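Local coordinates for AB hydrolase-1 domain-containing protein (PDB 4Q34), which is probably an esterase of the alpha/beta hydrolase family, whose substrate is not established, at residues Thr65-Glu70 against Ser302-Ile307; Asp87-Gly92 against Glu154-Ala159; Glu126-Lys131 against Gly295-Pro300. One frame throughout, in Å; residues are numbered along the deposited sequence.

Interaction 1: residues Thr65-Glu70 against Ser302-Ile307; sequences TPDGRE and SDLNNI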
loop_
_atom_site.group_PDB
_atom_site.type_symbol
_atom_site.label_atom_id
_atom_site.label_comp_id
_atom_site.label_asym_id
_atom_site.label_seq_id
_atom_site.Cartn_x
_atom_site.Cartn_y
_atom_site.Cartn_z
ATOM N N THR A 65 9.635 -8.223 8.043
ATOM C CA THR A 65 10.905 -8.482 7.365
ATOM C C THR A 65 10.694 -9.551 6.298
ATOM O O THR A 65 9.715 -10.316 6.320
ATOM C CB THR A 65 11.986 -8.917 8.386
ATOM O OG1 THR A 65 11.757 -10.273 8.833
ATOM C CG2 THR A 65 12.044 -7.981 9.556
ATOM N N PRO A 66 11.639 -9.676 5.354
ATOM C CA PRO A 66 11.395 -10.661 4.311
ATOM C C PRO A 66 11.284 -12.125 4.797
ATOM O O PRO A 66 10.603 -12.947 4.174
ATOM C CB PRO A 66 12.565 -10.481 3.347
ATOM C CG PRO A 66 13.372 -9.362 3.827
ATOM C CD PRO A 66 12.832 -8.842 5.132
ATOM N N ASP A 67 11.925 -12.425 5.927
ATOM C CA ASP A 67 11.864 -13.732 6.537
ATOM C C ASP A 67 10.743 -13.911 7.557
ATOM O O ASP A 67 10.655 -14.964 8.191
ATOM C CB ASP A 67 13.195 -14.093 7.182
ATOM C CG ASP A 67 13.610 -13.139 8.278
ATOM O OD1 ASP A 67 13.610 -11.900 8.084
ATOM O OD2 ASP A 67 13.950 -13.653 9.361
ATOM N N GLY A 68 9.870 -12.918 7.692
ATOM C CA GLY A 68 8.653 -13.060 8.442
ATOM C C GLY A 68 8.625 -12.550 9.878
ATOM O O GLY A 68 7.662 -12.821 10.593
ATOM N N ARG A 69 9.625 -11.768 10.281
ATOM C CA ARG A 69 9.747 -11.228 11.647
ATOM C C ARG A 69 9.174 -9.819 11.694
ATOM O O ARG A 69 8.950 -9.163 10.670
ATOM C CB ARG A 69 11.223 -11.197 12.100
ATOM C CG ARG A 69 11.813 -12.572 12.339
ATOM C CD ARG A 69 13.307 -12.504 12.620
ATOM N NE ARG A 69 13.937 -11.940 11.447
ATOM C CZ ARG A 69 14.411 -10.705 11.315
ATOM N NH1 ARG A 69 14.442 -9.848 12.335
ATOM N NH2 ARG A 69 14.904 -10.336 10.154
ATOM N N GLU A 70 8.925 -9.324 12.898
ATOM C CA GLU A 70 8.396 -7.963 13.022
ATOM C C GLU A 70 9.421 -6.938 12.602
ATOM O O GLU A 70 10.626 -7.080 12.883
ATOM C CB GLU A 70 8.006 -7.701 14.478
ATOM C CG GLU A 70 6.802 -8.499 14.921
ATOM C CD GLU A 70 6.291 -7.928 16.223
ATOM O OE1 GLU A 70 7.148 -7.551 17.063
ATOM O OE2 GLU A 70 5.074 -7.764 16.363
ATOM N N SER A 302 15.455 -4.245 8.847
ATOM C CA SER A 302 14.766 -5.549 8.610
ATOM C C SER A 302 15.704 -6.755 8.722
ATOM O O SER A 302 15.293 -7.893 8.517
ATOM C CB SER A 302 14.010 -5.559 7.261
ATOM O OG SER A 302 14.860 -5.266 6.147
ATOM N N ASP A 303 16.962 -6.479 9.029
ATOM C CA ASP A 303 17.963 -7.541 9.207
ATOM C C ASP A 303 17.622 -8.431 10.425
ATOM O O ASP A 303 16.786 -8.072 11.252
ATOM C CB ASP A 303 19.344 -6.921 9.398
ATOM C CG ASP A 303 19.973 -6.424 8.104
ATOM O OD1 ASP A 303 19.540 -6.779 6.975
ATOM O OD2 ASP A 303 20.938 -5.643 8.231
ATOM N N LEU A 304 18.329 -9.554 10.562
ATOM C CA LEU A 304 18.074 -10.510 11.656
ATOM C C LEU A 304 18.243 -9.913 13.021
ATOM O O LEU A 304 17.567 -10.370 13.946
ATOM C CB LEU A 304 18.967 -11.746 11.533
ATOM C CG LEU A 304 18.678 -12.605 10.289
ATOM C CD1 LEU A 304 19.765 -13.686 10.180
ATOM C CD2 LEU A 304 17.301 -13.253 10.356
ATOM N N ASN A 305 19.113 -8.909 13.162
ATOM C CA ASN A 305 19.363 -8.256 14.461
ATOM C C ASN A 305 18.626 -6.922 14.564
ATOM O O ASN A 305 19.093 -6.000 15.245
ATOM C CB ASN A 305 20.878 -8.027 14.660
ATOM C CG ASN A 305 21.486 -7.121 13.603
ATOM O OD1 ASN A 305 20.848 -6.773 12.605
ATOM N ND2 ASN A 305 22.709 -6.686 13.842
ATOM N N ASN A 306 17.505 -6.806 13.875
ATOM C CA ASN A 306 16.825 -5.514 13.804
ATOM C C ASN A 306 16.307 -5.002 15.153
ATOM O O ASN A 306 16.144 -3.796 15.340
ATOM C CB ASN A 306 15.738 -5.460 12.735
ATOM C CG ASN A 306 14.516 -6.307 13.051
ATOM O OD1 ASN A 306 14.548 -7.250 13.813
ATOM N ND2 ASN A 306 13.387 -5.934 12.427
ATOM N N ILE A 307 16.078 -5.914 16.095
ATOM C CA ILE A 307 15.689 -5.463 17.430
ATOM C C ILE A 307 16.841 -4.685 18.077
ATOM O O ILE A 307 16.656 -3.672 18.728
ATOM C CB ILE A 307 15.168 -6.633 18.309
ATOM C CG1 ILE A 307 13.859 -7.201 17.705
ATOM C CG2 ILE A 307 14.992 -6.168 19.753
ATOM C CD1 ILE A 307 13.346 -8.503 18.314
HETATM O O HOH W 1 11.589 -8.371 15.066
#
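R69 and N306 head a polar, partly buried contact between two loops: 65-70, which precedes helix 72-78, meets the turn that opens the C-terminal helix 306-319. The guanidinium of R69 is shared between its own loop and the other one. Its NE runs nearly straight (172°) to OD2 of D67 at 2.7 Å, in the guanidinium plane, while NH2 of R69 reaches OD1 of D67 at 2.9 Å. This side-on salt bridge, made on the syn side of the carboxylate, fixes the rotation of the group and points its far edge at 302-307. There NH2 of R69 donates to O of S302 at 3.0 Å from above the carbonyl plane, and NH1 makes two weak bonds, to O of D303 and to OD1 of N306. CA of L304 lies over one guanidinium face and OG1 of T65 over the other, while CD2 of L304 sits 3.5 Å from OD2 of D67. In this alpha/beta hydrolase two type I beta turns face each other: T65-G68 in the loop that follows strand 49-52, and D303-N306 at the start of the last helix. In the first, OG1 of T65 donates to OD1 of D67 at 2.6 Å and accepts from the backbone N of R69; two donors on OD1, T65 and R69, position the carboxylate. In the second, CG of N306 stands between its backbone N and carbonyl carbon (chi1 70°), which carries the amide across toward 65-70. ND2 of N306 then donates to O of E70 at 3.0 Å (168°), in the carbonyl plane, and also to O of M301; water 1 donates to the same E70 oxygen at 2.7 Å. The carboxylate of E70 turns instead to R78, and P66 packs against T136 and Y140 of helix 134-142.

Interaction 2: residues Asp87-Gly92 against Glu154-Ala159; sequences DQPRRG and EVYSDA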
loop_
_atom_site.group_PDB
_atom_site.type_symbol
_atom_site.label_atom_id
_atom_site.label_comp_id
_atom_site.label_asym_id
_atom_site.label_seq_id
_atom_site.Cartn_x
_atom_site.Cartn_y
_atom_site.Cartn_z
ATOM N N ASP A 87 3.910 5.645 1.677
ATOM C CA ASP A 87 4.303 5.438 0.294
ATOM C C ASP A 87 4.345 6.843 -0.344
ATOM O O ASP A 87 3.338 7.564 -0.406
ATOM C CB ASP A 87 3.320 4.597 -0.442
ATOM C CG ASP A 87 3.135 3.226 0.181
ATOM O OD1 ASP A 87 4.090 2.581 0.672
ATOM O OD2 ASP A 87 1.971 2.742 0.125
ATOM N N GLN A 88 5.544 7.249 -0.733
ATOM C CA GLN A 88 5.788 8.565 -1.230
ATOM C C GLN A 88 5.089 8.714 -2.566
ATOM O O GLN A 88 4.694 7.726 -3.165
ATOM C CB GLN A 88 7.298 8.839 -1.336
ATOM C CG GLN A 88 7.931 8.314 -2.615
ATOM C CD GLN A 88 9.435 8.344 -2.676
ATOM O OE1 GLN A 88 10.140 8.821 -1.770
ATOM N NE2 GLN A 88 9.959 7.816 -3.801
ATOM N N PRO A 89 4.881 9.969 -3.012
ATOM C CA PRO A 89 4.303 10.242 -4.350
ATOM C C PRO A 89 4.878 9.330 -5.425
ATOM O O PRO A 89 6.090 9.115 -5.490
ATOM C CB PRO A 89 4.697 11.693 -4.592
ATOM C CG PRO A 89 4.717 12.280 -3.231
ATOM C CD PRO A 89 5.445 11.196 -2.451
ATOM N N ARG A 90 3.978 8.846 -6.276
ATOM C CA ARG A 90 4.295 8.019 -7.454
ATOM C C ARG A 90 4.770 6.605 -7.138
ATOM O O ARG A 90 5.311 5.953 -7.998
ATOM C CB ARG A 90 5.322 8.721 -8.349
ATOM C CG ARG A 90 4.912 10.135 -8.685
ATOM C CD ARG A 90 6.021 10.936 -9.372
ATOM N NE ARG A 90 5.522 12.269 -9.701
ATOM C CZ ARG A 90 6.268 13.283 -10.156
ATOM N NH1 ARG A 90 7.583 13.130 -10.349
ATOM N NH2 ARG A 90 5.684 14.451 -10.452
ATOM N N ARG A 91 4.578 6.156 -5.902
ATOM C CA ARG A 91 5.063 4.861 -5.452
ATOM C C ARG A 91 3.947 4.036 -4.793
ATOM O O ARG A 91 3.232 4.506 -3.866
ATOM C CB ARG A 91 6.207 5.051 -4.478
ATOM C CG ARG A 91 7.022 3.803 -4.222
ATOM C CD ARG A 91 7.884 3.371 -5.414
ATOM N NE ARG A 91 8.904 4.341 -5.813
ATOM C CZ ARG A 91 10.040 4.618 -5.162
ATOM N NH1 ARG A 91 10.353 4.058 -3.978
ATOM N NH2 ARG A 91 10.870 5.518 -5.679
ATOM N N GLY A 92 3.810 2.790 -5.205
ATOM C CA GLY A 92 2.887 1.847 -4.531
ATOM C C GLY A 92 1.449 2.348 -4.510
ATOM O O GLY A 92 0.937 2.702 -5.541
ATOM N N GLU A 154 11.636 17.317 -5.008
ATOM C CA GLU A 154 10.743 18.409 -4.645
ATOM C C GLU A 154 9.329 17.874 -4.416
ATOM O O GLU A 154 8.692 18.170 -3.375
ATOM C CB GLU A 154 10.699 19.507 -5.721
ATOM C CG GLU A 154 9.690 20.612 -5.406
ATOM C CD GLU A 154 9.714 21.772 -6.378
ATOM O OE1 GLU A 154 10.195 21.558 -7.512
ATOM O OE2 GLU A 154 9.269 22.898 -6.011
ATOM N N VAL A 155 8.875 17.017 -5.334
ATOM C CA VAL A 155 7.526 16.424 -5.267
ATOM C C VAL A 155 7.451 15.515 -4.023
ATOM O O VAL A 155 6.494 15.531 -3.275
ATOM C CB VAL A 155 7.203 15.639 -6.550
ATOM C CG1 VAL A 155 5.915 14.850 -6.396
ATOM C CG2 VAL A 155 7.096 16.577 -7.754
ATOM N N TYR A 156 8.510 14.739 -3.796
ATOM C CA TYR A 156 8.521 13.802 -2.676
ATOM C C TYR A 156 8.527 14.542 -1.367
ATOM O O TYR A 156 7.723 14.262 -0.449
ATOM C CB TYR A 156 9.746 12.872 -2.765
ATOM C CG TYR A 156 9.886 11.953 -3.968
ATOM C CD1 TYR A 156 8.809 11.659 -4.844
ATOM C CD2 TYR A 156 11.084 11.295 -4.192
ATOM C CE1 TYR A 156 8.956 10.798 -5.903
ATOM C CE2 TYR A 156 11.248 10.454 -5.277
ATOM C CZ TYR A 156 10.193 10.186 -6.116
ATOM O OH TYR A 156 10.317 9.294 -7.147
ATOM N N SER A 157 9.419 15.502 -1.250
ATOM C CA SER A 157 9.564 16.217 0.015
ATOM C C SER A 157 8.353 17.148 0.251
ATOM O O SER A 157 7.958 17.405 1.381
ATOM C CB SER A 157 10.888 16.969 0.070
ATOM O OG SER A 157 10.992 17.957 -0.937
ATOM N N ASP A 158 7.738 17.664 -0.808
ATOM C CA ASP A 158 6.522 18.418 -0.573
ATOM C C ASP A 158 5.438 17.609 0.155
ATOM O O ASP A 158 4.707 18.138 0.976
ATOM C CB ASP A 158 5.909 18.958 -1.882
ATOM C CG ASP A 158 6.594 20.220 -2.408
ATOM O OD1 ASP A 158 7.395 20.855 -1.729
ATOM O OD2 ASP A 158 6.292 20.566 -3.568
ATOM N N ALA A 159 5.282 16.359 -0.205
ATOM C CA ALA A 159 4.235 15.550 0.405
ATOM C C ALA A 159 4.610 15.241 1.848
ATOM O O ALA A 159 3.770 15.277 2.734
ATOM C CB ALA A 159 3.981 14.313 -0.388
HETATM O O HOH W 2 8.221 7.464 -6.188
#
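The side chain of Q88 starts with CG between its backbone N and carbonyl carbon (chi1 83°) and then runs extended, which lays its amide over one face of the ring that Y156 sends out beside its own backbone N. The two planes are only 21° apart, a stack of amide on ring. NE2 of Q88 comes 3.3 Å from CE2 of Y156, toward the rim, while CG of Q88 makes a CH-pi contact 4.2 Å from the ring centroid, 14° off its normal. Water 2 ties the polar ends together: it accepts from NE2 of Q88 at 3.0 Å, donates to O of P89 at 2.8 Å and lies 2.9 Å from OH of Y156. NE2 of Q88 also lies toward the rim of one face of the R91 guanidinium, two donors without a hydrogen bond; NH1 of R91 is bound by the carbonyls of G54 and Q57.

A type II beta turn from Q88 to R91 pushes P89 at the helix. Its CG touches CB of A159 at 3.6 Å and its CB meets CG1 of V155 at 3.8 Å. NH2 of R90 passes 3.7 Å from CG2 of V155, the valine lying against a guanidinium that T150, D32 and E99 hold in place.

In the alpha/beta hydrolase core the turn directly follows strand 83-87, and helix 153-167, which precedes strand 170-175, packs on this turn. Strand 28-41 adds A34 against P89 and A159, V181 of helix 178-185 touches Y156, and H53, beyond strand 49-52, binds the backbone N of Q88.

Interaction 3: residues Glu126-Lys131 against Gly295-Pro300; sequences EGVQFK and GNTHFP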
loop_
_atom_site.group_PDB
_atom_site.type_symbol
_atom_site.label_atom_id
_atom_site.label_comp_id
_atom_site.label_asym_id
_atom_site.label_seq_id
_atom_site.Cartn_x
_atom_site.Cartn_y
_atom_site.Cartn_z
ATOM N N GLU A 126 29.578 -13.957 4.431
ATOM C CA GLU A 126 29.742 -14.613 5.704
ATOM C C GLU A 126 29.300 -13.706 6.850
ATOM O O GLU A 126 29.690 -12.534 6.919
ATOM C CB GLU A 126 31.201 -15.039 5.911
ATOM C CG GLU A 126 31.400 -15.695 7.265
ATOM C CD GLU A 126 32.636 -16.539 7.312
ATOM O OE1 GLU A 126 33.726 -15.966 7.085
ATOM O OE2 GLU A 126 32.508 -17.755 7.578
ATOM N N GLY A 127 28.499 -14.271 7.755
ATOM C CA GLY A 127 27.973 -13.566 8.923
ATOM C C GLY A 127 26.877 -12.556 8.650
ATOM O O GLY A 127 26.500 -11.811 9.551
ATOM N N VAL A 128 26.390 -12.489 7.418
ATOM C CA VAL A 128 25.368 -11.485 7.080
ATOM C C VAL A 128 24.114 -11.728 7.909
ATOM O O VAL A 128 23.714 -12.862 8.130
ATOM C CB VAL A 128 25.071 -11.421 5.547
ATOM C CG1 VAL A 128 24.297 -12.649 5.058
ATOM C CG2 VAL A 128 24.356 -10.131 5.171
ATOM N N GLN A 129 23.462 -10.635 8.314
ATOM C CA GLN A 129 22.284 -10.666 9.185
ATOM C C GLN A 129 21.006 -10.769 8.323
ATOM O O GLN A 129 20.107 -9.930 8.378
ATOM C CB GLN A 129 22.244 -9.377 10.031
ATOM C CG GLN A 129 23.339 -9.272 11.079
ATOM C CD GLN A 129 23.103 -10.121 12.311
ATOM O OE1 GLN A 129 22.079 -10.762 12.457
ATOM N NE2 GLN A 129 24.080 -10.121 13.219
ATOM N N PHE A 130 20.961 -11.817 7.521
ATOM C CA PHE A 130 19.920 -12.006 6.532
ATOM C C PHE A 130 19.714 -13.516 6.404
ATOM O O PHE A 130 20.692 -14.326 6.321
ATOM C CB PHE A 130 20.347 -11.328 5.220
ATOM C CG PHE A 130 19.261 -11.156 4.197
ATOM C CD1 PHE A 130 18.937 -12.187 3.290
ATOM C CD2 PHE A 130 18.595 -9.951 4.105
ATOM C CE1 PHE A 130 17.989 -12.019 2.315
ATOM C CE2 PHE A 130 17.622 -9.765 3.129
ATOM C CZ PHE A 130 17.310 -10.800 2.248
ATOM N N LYS A 131 18.452 -13.925 6.439
ATOM C CA LYS A 131 18.101 -15.339 6.300
ATOM C C LYS A 131 18.395 -15.831 4.891
ATOM O O LYS A 131 18.115 -15.139 3.919
ATOM C CB LYS A 131 16.642 -15.599 6.685
ATOM C CG LYS A 131 16.455 -17.051 7.137
ATOM C CD LYS A 131 15.014 -17.394 7.471
ATOM C CE LYS A 131 14.869 -18.878 7.808
ATOM N NZ LYS A 131 13.514 -19.103 8.380
ATOM N N GLY A 295 27.428 -7.540 10.500
ATOM C CA GLY A 295 26.715 -8.263 9.463
ATOM C C GLY A 295 25.505 -7.550 8.858
ATOM O O GLY A 295 24.761 -8.155 8.090
ATOM N N ASN A 296 25.285 -6.317 9.232
ATOM C CA ASN A 296 24.168 -5.607 8.645
ATOM C C ASN A 296 24.351 -5.294 7.175
ATOM O O ASN A 296 25.455 -5.033 6.701
ATOM C CB ASN A 296 23.823 -4.328 9.449
ATOM C CG ASN A 296 23.179 -4.647 10.765
ATOM O OD1 ASN A 296 23.822 -4.631 11.841
ATOM N ND2 ASN A 296 21.902 -5.018 10.696
ATOM N N THR A 297 23.208 -5.348 6.486
ATOM C CA THR A 297 23.042 -5.048 5.090
ATOM C C THR A 297 22.622 -3.566 4.974
ATOM O O THR A 297 22.654 -2.805 5.917
ATOM C CB THR A 297 21.961 -5.979 4.460
ATOM O OG1 THR A 297 20.648 -5.567 4.936
ATOM C CG2 THR A 297 22.228 -7.440 4.814
ATOM N N HIS A 298 22.289 -3.168 3.768
ATOM C CA HIS A 298 21.736 -1.847 3.494
ATOM C C HIS A 298 20.393 -1.643 4.147
ATOM O O HIS A 298 20.014 -0.524 4.243
ATOM C CB HIS A 298 21.625 -1.685 1.991
ATOM C CG HIS A 298 20.976 -0.419 1.541
ATOM N ND1 HIS A 298 21.507 0.821 1.813
ATOM C CD2 HIS A 298 19.913 -0.210 0.739
ATOM C CE1 HIS A 298 20.741 1.750 1.262
ATOM N NE2 HIS A 298 19.760 1.144 0.614
ATOM N N PHE A 299 19.718 -2.714 4.596
ATOM C CA PHE A 299 18.430 -2.590 5.334
ATOM C C PHE A 299 18.539 -3.036 6.807
ATOM O O PHE A 299 17.973 -4.069 7.179
ATOM C CB PHE A 299 17.332 -3.435 4.719
ATOM C CG PHE A 299 16.858 -2.994 3.386
ATOM C CD1 PHE A 299 17.637 -3.150 2.271
ATOM C CD2 PHE A 299 15.583 -2.516 3.205
ATOM C CE1 PHE A 299 17.203 -2.752 1.034
ATOM C CE2 PHE A 299 15.124 -2.143 1.958
ATOM C CZ PHE A 299 15.955 -2.252 0.860
ATOM N N PRO A 300 19.246 -2.267 7.629
ATOM C CA PRO A 300 19.417 -2.728 9.017
ATOM C C PRO A 300 18.128 -2.857 9.795
ATOM O O PRO A 300 18.036 -3.691 10.711
ATOM C CB PRO A 300 20.294 -1.628 9.642
ATOM C CG PRO A 300 21.013 -1.017 8.493
ATOM C CD PRO A 300 20.047 -1.066 7.362
#
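V128 and T297 cross obliquely, methyl to methyl: CG2 of V128, anti to its backbone N, stands 3.4 Å from CG2 of T297, tighter than usual for two carbons. T297 presents that methyl because its OG1 takes the place between backbone N and carbonyl carbon (chi1 72°), facing along its own chain. There OG1 of T297 accepts from the backbone N of F299 at 3.0 Å, an ST turn, and it also bonds to D303. With an alanine here, F299 N and D303 would probably lose a common mate, and a gap is likely to open beside the V128 methyl.

G295 lets the chains close in. Its O accepts from the backbone N of Q129 at 2.8 Å (157°), and CA-H...O contacts run from CA of G295 to O of G127 and from CA of V128 to O of G295. Having no CB, G295 can lie this near O of G127. Q129, centre of an inverse gamma turn, lays its CB 3.4 Å from O of G295 and sends NE2 to O of H294.

The loop 295-300 joins strand 283-287 to helix 306-319, where this fold commonly carries its catalytic histidine; H298, bonded to E199 and touching S176, at the usual nucleophile position after strand 170-175, is probably that residue. On the side of 126-131, F130 meets Y140 of helix 134-142 edge-to-face.

In the fold
Along the chain the segments run 65-70, 87-92, 126-131, 154-159, 295-300 and 302-307, so interaction 1 spans the other two, which interleave. Interactions 1 and 3 are neighbours, with centres about 10 Å apart, and meet through D303, which reaches N296 and T297. Together they fasten the segment between strand 283-287 and helix 306-319 to loops before helices 72-78 and 134-142. Interaction 2 lies apart, its centre about 26 Å from that of interaction 1 and about 28 Å from that of interaction 3, where the loop after strand 83-87 meets helix 153-167. Interactions 2 and 3 lie on opposite sides of the chain's centre; interactions 1 and 3 hold the loop carrying H298, the probable catalytic histidine.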